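Local coordinates for guanine nucleotide exchange protein (Legionella pneumophila, PDB 1XSZ), which probably acts as a guanine nucleotide exchange factor for ADP-ribosylation factor (Arf) GTPases, its Sec7 domain being accompanied by a cap over the active site, at residues Y280-F285 and E292-I297; S306-A311 and I336-N341. All coordinates share one frame; numbering follows the deposited sequence.

Contact 1. Residues Y280-F285 and E292-I297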
ATOM      1  N   TYR A 280     -11.568   3.584   2.337  1.00 11.74           N
ATOM      2  CA  TYR A 280     -11.055   3.972   3.646  1.00 11.38           C
ATOM      3  C   TYR A 280     -12.014   4.966   4.288  1.00 12.07           C
ATOM      4  O   TYR A 280     -12.477   5.891   3.630  1.00 13.41           O
ATOM      5  CB  TYR A 280      -9.682   4.656   3.545  1.00 12.24           C
ATOM      6  CG  TYR A 280      -8.590   3.805   2.957  1.00 10.85           C
ATOM      7  CD1 TYR A 280      -8.502   3.607   1.583  1.00 11.68           C
ATOM      8  CD2 TYR A 280      -7.666   3.155   3.779  1.00 11.53           C
ATOM      9  CE1 TYR A 280      -7.529   2.780   1.038  1.00 12.21           C
ATOM     10  CE2 TYR A 280      -6.690   2.326   3.246  1.00 12.15           C
ATOM     11  CZ  TYR A 280      -6.628   2.137   1.877  1.00 12.53           C
ATOM     12  OH  TYR A 280      -5.693   1.287   1.345  1.00 13.13           O
ATOM     13  N   THR A 281     -12.329   4.766   5.562  1.00 12.86           N
ATOM     14  CA  THR A 281     -13.179   5.698   6.286  1.00 14.45           C
ATOM     15  C   THR A 281     -12.405   6.049   7.549  1.00 15.55           C
ATOM     16  O   THR A 281     -11.858   5.174   8.229  1.00 15.56           O
ATOM     17  CB  THR A 281     -14.574   5.108   6.624  1.00 16.94           C
ATOM     18  OG1 THR A 281     -14.431   3.917   7.399  1.00 21.80           O
ATOM     19  CG2 THR A 281     -15.330   4.795   5.352  1.00 17.62           C
ATOM     20  N   PRO A 282     -12.337   7.338   7.880  1.00 14.45           N
ATOM     21  CA  PRO A 282     -11.601   7.778   9.065  1.00 15.04           C
ATOM     22  C   PRO A 282     -12.122   7.371  10.434  1.00 15.64           C
ATOM     23  O   PRO A 282     -13.327   7.268  10.658  1.00 16.18           O
ATOM     24  CB  PRO A 282     -11.571   9.294   8.901  1.00 16.22           C
ATOM     25  CG  PRO A 282     -12.893   9.573   8.222  1.00 17.86           C
ATOM     26  CD  PRO A 282     -12.945   8.483   7.175  1.00 15.63           C
ATOM     27  N   ASN A 283     -11.188   7.105  11.342  1.00 14.44           N
ATOM     28  CA  ASN A 283     -11.527   6.805  12.723  1.00 14.12           C
ATOM     29  C   ASN A 283     -10.520   7.562  13.585  1.00 14.58           C
ATOM     30  O   ASN A 283      -9.548   8.124  13.074  1.00 14.10           O
ATOM     31  CB  ASN A 283     -11.542   5.292  13.015  1.00 15.00           C
ATOM     32  CG  ASN A 283     -10.210   4.624  12.793  1.00 14.01           C
ATOM     33  OD1 ASN A 283      -9.218   4.973  13.426  1.00 14.82           O
ATOM     34  ND2 ASN A 283     -10.183   3.641  11.901  1.00 14.38           N
ATOM     35  N   ILE A 284     -10.748   7.604  14.887  1.00 15.43           N
ATOM     36  CA  ILE A 284      -9.869   8.366  15.767  1.00 16.39           C
ATOM     37  C   ILE A 284      -8.387   7.997  15.679  1.00 16.43           C
ATOM     38  O   ILE A 284      -7.519   8.845  15.901  1.00 17.69           O
ATOM     39  CB  ILE A 284     -10.350   8.262  17.234  1.00 18.87           C
ATOM     40  CG1 ILE A 284      -9.651   9.320  18.093  1.00 19.99           C
ATOM     41  CG2 ILE A 284     -10.087   6.867  17.771  1.00 20.68           C
ATOM     42  CD1 ILE A 284     -10.221   9.435  19.490  1.00 23.04           C
ATOM     43  N   PHE A 285      -8.097   6.746  15.345  1.00 15.24           N
ATOM     44  CA  PHE A 285      -6.715   6.293  15.247  1.00 16.21           C
ATOM     45  C   PHE A 285      -6.082   6.648  13.906  1.00 16.14           C
ATOM     46  O   PHE A 285      -4.974   7.182  13.851  1.00 17.30           O
ATOM     47  CB  PHE A 285      -6.651   4.776  15.454  1.00 17.54           C
ATOM     48  CG  PHE A 285      -7.329   4.314  16.714  1.00 17.97           C
ATOM     49  CD1 PHE A 285      -6.758   4.564  17.961  1.00 18.77           C
ATOM     50  CD2 PHE A 285      -8.561   3.673  16.660  1.00 19.53           C
ATOM     51  CE1 PHE A 285      -7.405   4.185  19.134  1.00 20.44           C
ATOM     52  CE2 PHE A 285      -9.219   3.289  17.827  1.00 19.74           C
ATOM     53  CZ  PHE A 285      -8.640   3.547  19.068  1.00 19.23           C
ATOM     54  N   GLU A 292      -8.876  13.329   8.068  1.00 19.14           N
ATOM     55  CA  GLU A 292     -10.263  13.156   8.482  1.00 20.06           C
ATOM     56  C   GLU A 292     -11.255  12.872   7.360  1.00 17.10           C
ATOM     57  O   GLU A 292     -12.463  12.947   7.572  1.00 18.07           O
ATOM     58  CB  GLU A 292     -10.720  14.410   9.235  1.00 24.88           C
ATOM     59  CG  GLU A 292      -9.826  14.799  10.402  1.00 30.39           C
ATOM     60  CD  GLU A 292     -10.270  16.086  11.072  1.00 34.67           C
ATOM     61  OE1 GLU A 292     -10.335  17.128  10.382  1.00 37.42           O
ATOM     62  OE2 GLU A 292     -10.553  16.056  12.288  1.00 37.22           O
ATOM     63  N   GLN A 293     -10.762  12.530   6.177  1.00 15.03           N
ATOM     64  CA  GLN A 293     -11.661  12.282   5.056  1.00 13.97           C
ATOM     65  C   GLN A 293     -11.671  10.852   4.550  1.00 14.39           C
ATOM     66  O   GLN A 293     -10.656  10.160   4.594  1.00 15.11           O
ATOM     67  CB  GLN A 293     -11.284  13.177   3.869  1.00 16.32           C
ATOM     68  CG  GLN A 293     -11.290  14.657   4.159  1.00 16.28           C
ATOM     69  CD  GLN A 293     -10.693  15.484   3.034  1.00 17.42           C
ATOM     70  OE1 GLN A 293     -10.333  14.967   1.969  1.00 19.08           O
ATOM     71  NE2 GLN A 293     -10.588  16.780   3.267  1.00 18.27           N
ATOM     72  N   PRO A 294     -12.832  10.382   4.075  1.00 13.81           N
ATOM     73  CA  PRO A 294     -12.898   9.023   3.545  1.00 14.24           C
ATOM     74  C   PRO A 294     -12.135   9.062   2.220  1.00 13.32           C
ATOM     75  O   PRO A 294     -11.937  10.140   1.637  1.00 13.10           O
ATOM     76  CB  PRO A 294     -14.396   8.800   3.344  1.00 15.00           C
ATOM     77  CG  PRO A 294     -14.909  10.179   3.083  1.00 17.12           C
ATOM     78  CD  PRO A 294     -14.167  11.006   4.097  1.00 13.92           C
ATOM     79  N   ARG A 295     -11.709   7.903   1.740  1.00 12.89           N
ATOM     80  CA  ARG A 295     -10.970   7.834   0.491  1.00 13.11           C
ATOM     81  C   ARG A 295     -11.396   6.627  -0.314  1.00 11.92           C
ATOM     82  O   ARG A 295     -11.738   5.591   0.254  1.00 13.69           O
ATOM     83  CB  ARG A 295      -9.469   7.686   0.754  1.00 14.30           C
ATOM     84  CG  ARG A 295      -8.847   8.721   1.661  1.00 16.09           C
ATOM     85  CD  ARG A 295      -7.581   8.156   2.293  1.00 17.82           C
ATOM     86  NE  ARG A 295      -6.565   7.808   1.301  1.00 19.30           N
ATOM     87  CZ  ARG A 295      -5.593   6.924   1.510  1.00 20.98           C
ATOM     88  NH1 ARG A 295      -5.514   6.287   2.668  1.00 20.89           N
ATOM     89  NH2 ARG A 295      -4.690   6.695   0.566  1.00 22.44           N
ATOM     90  N   VAL A 296     -11.375   6.768  -1.632  1.00 12.13           N
ATOM     91  CA  VAL A 296     -11.655   5.667  -2.533  1.00 12.20           C
ATOM     92  C   VAL A 296     -10.503   5.707  -3.532  1.00 11.78           C
ATOM     93  O   VAL A 296     -10.232   6.750  -4.133  1.00 11.85           O
ATOM     94  CB  VAL A 296     -12.997   5.830  -3.273  1.00 13.32           C
ATOM     95  CG1 VAL A 296     -13.160   4.707  -4.293  1.00 15.34           C
ATOM     96  CG2 VAL A 296     -14.154   5.811  -2.269  1.00 14.05           C
ATOM     97  N   ILE A 297      -9.798   4.591  -3.677  1.00 11.51           N
ATOM     98  CA  ILE A 297      -8.674   4.501  -4.599  1.00 12.10           C
ATOM     99  C   ILE A 297      -9.019   3.446  -5.641  1.00 11.23           C
ATOM    100  O   ILE A 297      -9.271   2.284  -5.301  1.00 12.38           O
ATOM    101  CB  ILE A 297      -7.365   4.110  -3.863  1.00 12.55           C
ATOM    102  CG1 ILE A 297      -7.025   5.168  -2.806  1.00 14.52           C
ATOM    103  CG2 ILE A 297      -6.231   3.976  -4.867  1.00 13.49           C
ATOM    104  CD1 ILE A 297      -5.810   4.832  -1.951  1.00 16.22           C
TER

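Contact 2. Residues S306-A311 and I336-N341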
ATOM      1  N   SER A 306      -8.429  -2.621 -19.008  1.00 20.58           N
ATOM      2  CA  SER A 306      -8.538  -2.367 -17.575  1.00 18.78           C
ATOM      3  C   SER A 306      -8.670  -0.873 -17.308  1.00 18.06           C
ATOM      4  O   SER A 306      -9.392  -0.460 -16.404  1.00 16.79           O
ATOM      5  CB  SER A 306      -7.310  -2.901 -16.833  1.00 18.99           C
ATOM      6  OG  SER A 306      -7.319  -4.316 -16.777  1.00 20.13           O
ATOM      7  N   ILE A 307      -7.965  -0.067 -18.094  1.00 18.10           N
ATOM      8  CA  ILE A 307      -8.012   1.376 -17.918  1.00 19.08           C
ATOM      9  C   ILE A 307      -9.434   1.910 -18.090  1.00 17.95           C
ATOM     10  O   ILE A 307      -9.871   2.768 -17.326  1.00 17.36           O
ATOM     11  CB  ILE A 307      -7.050   2.089 -18.900  1.00 20.40           C
ATOM     12  CG1 ILE A 307      -7.001   3.584 -18.586  1.00 24.13           C
ATOM     13  CG2 ILE A 307      -7.489   1.850 -20.336  1.00 22.50           C
ATOM     14  CD1 ILE A 307      -5.888   4.320 -19.298  1.00 26.41           C
ATOM     15  N   ASP A 308     -10.167   1.393 -19.073  1.00 18.28           N
ATOM     16  CA  ASP A 308     -11.532   1.851 -19.289  1.00 19.00           C
ATOM     17  C   ASP A 308     -12.458   1.422 -18.153  1.00 17.23           C
ATOM     18  O   ASP A 308     -13.361   2.166 -17.769  1.00 17.36           O
ATOM     19  CB  ASP A 308     -12.061   1.335 -20.628  1.00 22.32           C
ATOM     20  CG  ASP A 308     -11.270   1.869 -21.803  1.00 27.78           C
ATOM     21  OD1 ASP A 308     -11.060   3.099 -21.862  1.00 30.64           O
ATOM     22  OD2 ASP A 308     -10.861   1.063 -22.664  1.00 33.27           O
ATOM     23  N   LEU A 309     -12.233   0.230 -17.609  1.00 16.62           N
ATOM     24  CA  LEU A 309     -13.060  -0.254 -16.510  1.00 16.82           C
ATOM     25  C   LEU A 309     -12.855   0.622 -15.275  1.00 15.10           C
ATOM     26  O   LEU A 309     -13.812   1.033 -14.621  1.00 15.04           O
ATOM     27  CB  LEU A 309     -12.716  -1.712 -16.184  1.00 18.05           C
ATOM     28  CG  LEU A 309     -13.444  -2.332 -14.985  1.00 19.56           C
ATOM     29  CD1 LEU A 309     -14.955  -2.273 -15.193  1.00 20.82           C
ATOM     30  CD2 LEU A 309     -12.993  -3.774 -14.812  1.00 19.60           C
ATOM     31  N   ALA A 310     -11.599   0.911 -14.954  1.00 14.31           N
ATOM     32  CA  ALA A 310     -11.293   1.752 -13.805  1.00 14.29           C
ATOM     33  C   ALA A 310     -11.839   3.172 -14.008  1.00 13.24           C
ATOM     34  O   ALA A 310     -12.411   3.767 -13.092  1.00 13.36           O
ATOM     35  CB  ALA A 310      -9.783   1.793 -13.586  1.00 13.68           C
ATOM     36  N   ALA A 311     -11.674   3.697 -15.222  1.00 13.78           N
ATOM     37  CA  ALA A 311     -12.139   5.045 -15.540  1.00 13.80           C
ATOM     38  C   ALA A 311     -13.655   5.151 -15.415  1.00 13.86           C
ATOM     39  O   ALA A 311     -14.176   6.162 -14.950  1.00 14.66           O
ATOM     40  CB  ALA A 311     -11.700   5.435 -16.943  1.00 14.53           C
ATOM     41  N   ILE A 336      -6.038  10.043 -17.120  1.00 13.07           N
ATOM     42  CA  ILE A 336      -6.807  11.274 -17.202  1.00 13.21           C
ATOM     43  C   ILE A 336      -7.667  11.295 -18.462  1.00 13.49           C
ATOM     44  O   ILE A 336      -8.854  11.622 -18.397  1.00 13.40           O
ATOM     45  CB  ILE A 336      -5.861  12.495 -17.164  1.00 12.43           C
ATOM     46  CG1 ILE A 336      -5.315  12.664 -15.743  1.00 12.10           C
ATOM     47  CG2 ILE A 336      -6.599  13.760 -17.600  1.00 13.74           C
ATOM     48  CD1 ILE A 336      -4.090  13.566 -15.643  1.00 14.03           C
ATOM     49  N   LYS A 337      -7.089  10.930 -19.601  1.00 14.21           N
ATOM     50  CA  LYS A 337      -7.859  10.924 -20.839  1.00 14.44           C
ATOM     51  C   LYS A 337      -9.012   9.925 -20.788  1.00 14.62           C
ATOM     52  O   LYS A 337     -10.119  10.229 -21.225  1.00 15.26           O
ATOM     53  CB  LYS A 337      -6.949  10.630 -22.035  1.00 15.25           C
ATOM     54  CG  LYS A 337      -6.064  11.811 -22.407  1.00 17.10           C
ATOM     55  CD  LYS A 337      -5.248  11.547 -23.663  1.00 22.07           C
ATOM     56  CE  LYS A 337      -4.166  10.515 -23.426  1.00 23.93           C
ATOM     57  NZ  LYS A 337      -3.289  10.375 -24.624  1.00 28.18           N
ATOM     58  N   ALA A 338      -8.764   8.743 -20.234  1.00 14.68           N
ATOM     59  CA  ALA A 338      -9.813   7.733 -20.145  1.00 14.15           C
ATOM     60  C   ALA A 338     -10.951   8.230 -19.258  1.00 14.08           C
ATOM     61  O   ALA A 338     -12.131   8.067 -19.583  1.00 15.23           O
ATOM     62  CB  ALA A 338      -9.243   6.426 -19.599  1.00 14.93           C
ATOM     63  N   TYR A 339     -10.597   8.844 -18.136  1.00 12.68           N
ATOM     64  CA  TYR A 339     -11.584   9.375 -17.209  1.00 12.85           C
ATOM     65  C   TYR A 339     -12.377  10.505 -17.867  1.00 14.14           C
ATOM     66  O   TYR A 339     -13.607  10.532 -17.794  1.00 13.61           O
ATOM     67  CB  TYR A 339     -10.877   9.886 -15.952  1.00 12.82           C
ATOM     68  CG  TYR A 339     -11.764  10.621 -14.975  1.00 12.12           C
ATOM     69  CD1 TYR A 339     -12.580   9.928 -14.078  1.00 12.38           C
ATOM     70  CD2 TYR A 339     -11.759  12.014 -14.922  1.00 11.87           C
ATOM     71  CE1 TYR A 339     -13.362  10.609 -13.145  1.00 13.33           C
ATOM     72  CE2 TYR A 339     -12.535  12.703 -13.999  1.00 13.41           C
ATOM     73  CZ  TYR A 339     -13.332  11.997 -13.109  1.00 11.98           C
ATOM     74  OH  TYR A 339     -14.068  12.689 -12.179  1.00 14.63           O
ATOM     75  N   ASP A 340     -11.682  11.436 -18.512  1.00 12.81           N
ATOM     76  CA  ASP A 340     -12.372  12.544 -19.163  1.00 13.51           C
ATOM     77  C   ASP A 340     -13.304  12.047 -20.265  1.00 13.63           C
ATOM     78  O   ASP A 340     -14.386  12.608 -20.467  1.00 14.09           O
ATOM     79  CB  ASP A 340     -11.372  13.546 -19.750  1.00 13.92           C
ATOM     80  CG  ASP A 340     -10.713  14.413 -18.692  1.00 16.68           C
ATOM     81  OD1 ASP A 340     -11.126  14.386 -17.510  1.00 16.32           O
ATOM     82  OD2 ASP A 340      -9.770  15.151 -19.056  1.00 16.95           O
ATOM     83  N   ASN A 341     -12.889  11.007 -20.982  1.00 14.02           N
ATOM     84  CA  ASN A 341     -13.721  10.454 -22.043  1.00 15.37           C
ATOM     85  C   ASN A 341     -14.989   9.856 -21.453  1.00 15.78           C
ATOM     86  O   ASN A 341     -16.075  10.015 -22.013  1.00 16.29           O
ATOM     87  CB  ASN A 341     -12.952   9.402 -22.844  1.00 17.06           C
ATOM     88  CG  ASN A 341     -11.876  10.018 -23.712  1.00 21.51           C
ATOM     89  OD1 ASN A 341     -11.933  11.205 -24.038  1.00 23.78           O
ATOM     90  ND2 ASN A 341     -10.896   9.214 -24.105  1.00 22.46           N
TER
HETATM   91  O   HOH W   1     -12.441   5.608 -21.353  1.00 28.70           O

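Contact 1. Residues Y280-F285 and E292-I297
The guanidinium group of R295 lies over one face of the Y280 ring, a worked case of a cation-pi stack between facing residues of neighbouring strands. The two planes are inclined by 26°, and R295 CZ sits 14° off the normal through the ring centroid. Its NH1 leads, standing over the centre of the ring, with R295 NH1 4.0 Å from both Y280 CG and Y280 CD2. Both side chains leave the backbone with CG beside the N, and the arginine then bends at chi3 (62°), which folds its flat end back over the ring. A salt bridge from R295 NE to E206 and a hydrogen bond from R295 NH2 to G104 O limit the rotation of this plate, while Y280 OH hydrogen-bonds to Q278 and to A106 N. Y280 and R295 form an antiparallel hydrogen-bonded pair, at the point where strands 274-280 and 295-300 diverge into a connection that carries the short helix 287-290. Two bonds frame the pair, Y280 N to R295 O and R295 N to Y280 O, each 2.9 Å. Further along the same face of the sheet, I297 offers a methyl to the tyrosine obliquely, with I297 CD1 4.0 Å from Y280 CE1. Past the pair, the chains touch through two prolines: P282 CD lies 4.1 Å from P294 CB, and P294 CB in turn rests 3.5 Å from Y280 O. The neighbouring ring atom, P282 CG, comes within 3.5 Å of E292 O, which extends the contact beyond the last strand bonds.

Contact 2. Residues S306-A311 and I336-N341
A338 pushes its methyl group into the flank of helix 306-311, where I307 and A311, one turn apart, receive it. A338 CB is 3.8 Å from I307 CG1 and equally 3.8 Å from A311 CB. The isoleucine arm reaches it because CG1 stands anti to the backbone N (chi1 -174°) and the chain continues extended, carrying I307 CD1 alongside, 4.0 Å from A338 CB. The carbonyl of A338 takes a different kind of partner. A water donates one hydrogen to A338 O at 3.0 Å and the other to D308 OD1 at 2.9 Å, so a polar bridge runs beside the apolar one and ties the aspartate to the backbone of the other helix without a direct hydrogen bond. At Y339 the backbone itself is approached, A311 CB lying 3.8 Å from Y339 N. The small methyl groups let the helices come this near, and the axes of the short segments pass 8.7 Å apart. The Y339 ring, whose CG lies opposite the backbone N (chi1 173°), passes A311 O obliquely and meets F324 edge-to-face. Beyond the segment, Q342 touches A311, just as D334, before it, touches I307; D334, A338 and Q342 thus form a row at four-residue spacing that meets the I307-A311 row. Y205 of strand 204-208 contacts A311 and A338 alike, and so underlies the junction. The signed crossing angle of -53° is close to that expected when ridges of such spacing interlock on both helices, and the arrangement is that of ridges-into-grooves packing between two helices laid against one face of an antiparallel beta sheet.

Contact 1 and contact 2 both belong to the C-terminal capping region and come in series, strand 295-300 leading on to helix 306-315. Their centres are 24 Å apart and their nearest atoms about 8 Å. Strand 204-208 relates them: E206 forms a salt bridge with R295 of contact 1, while its neighbour Y205 packs on the helices of contact 2. The two contacts use opposite faces of the sheet, for A310 rests on I298, next to I297 in the strand. Contact 1 faces G104 and A106 in the Sec7 range, consistent with a place at the junction between cap and catalytic domain; contact 2 is centred about 22 Å from the chain centre, contact 1 about 15 Å.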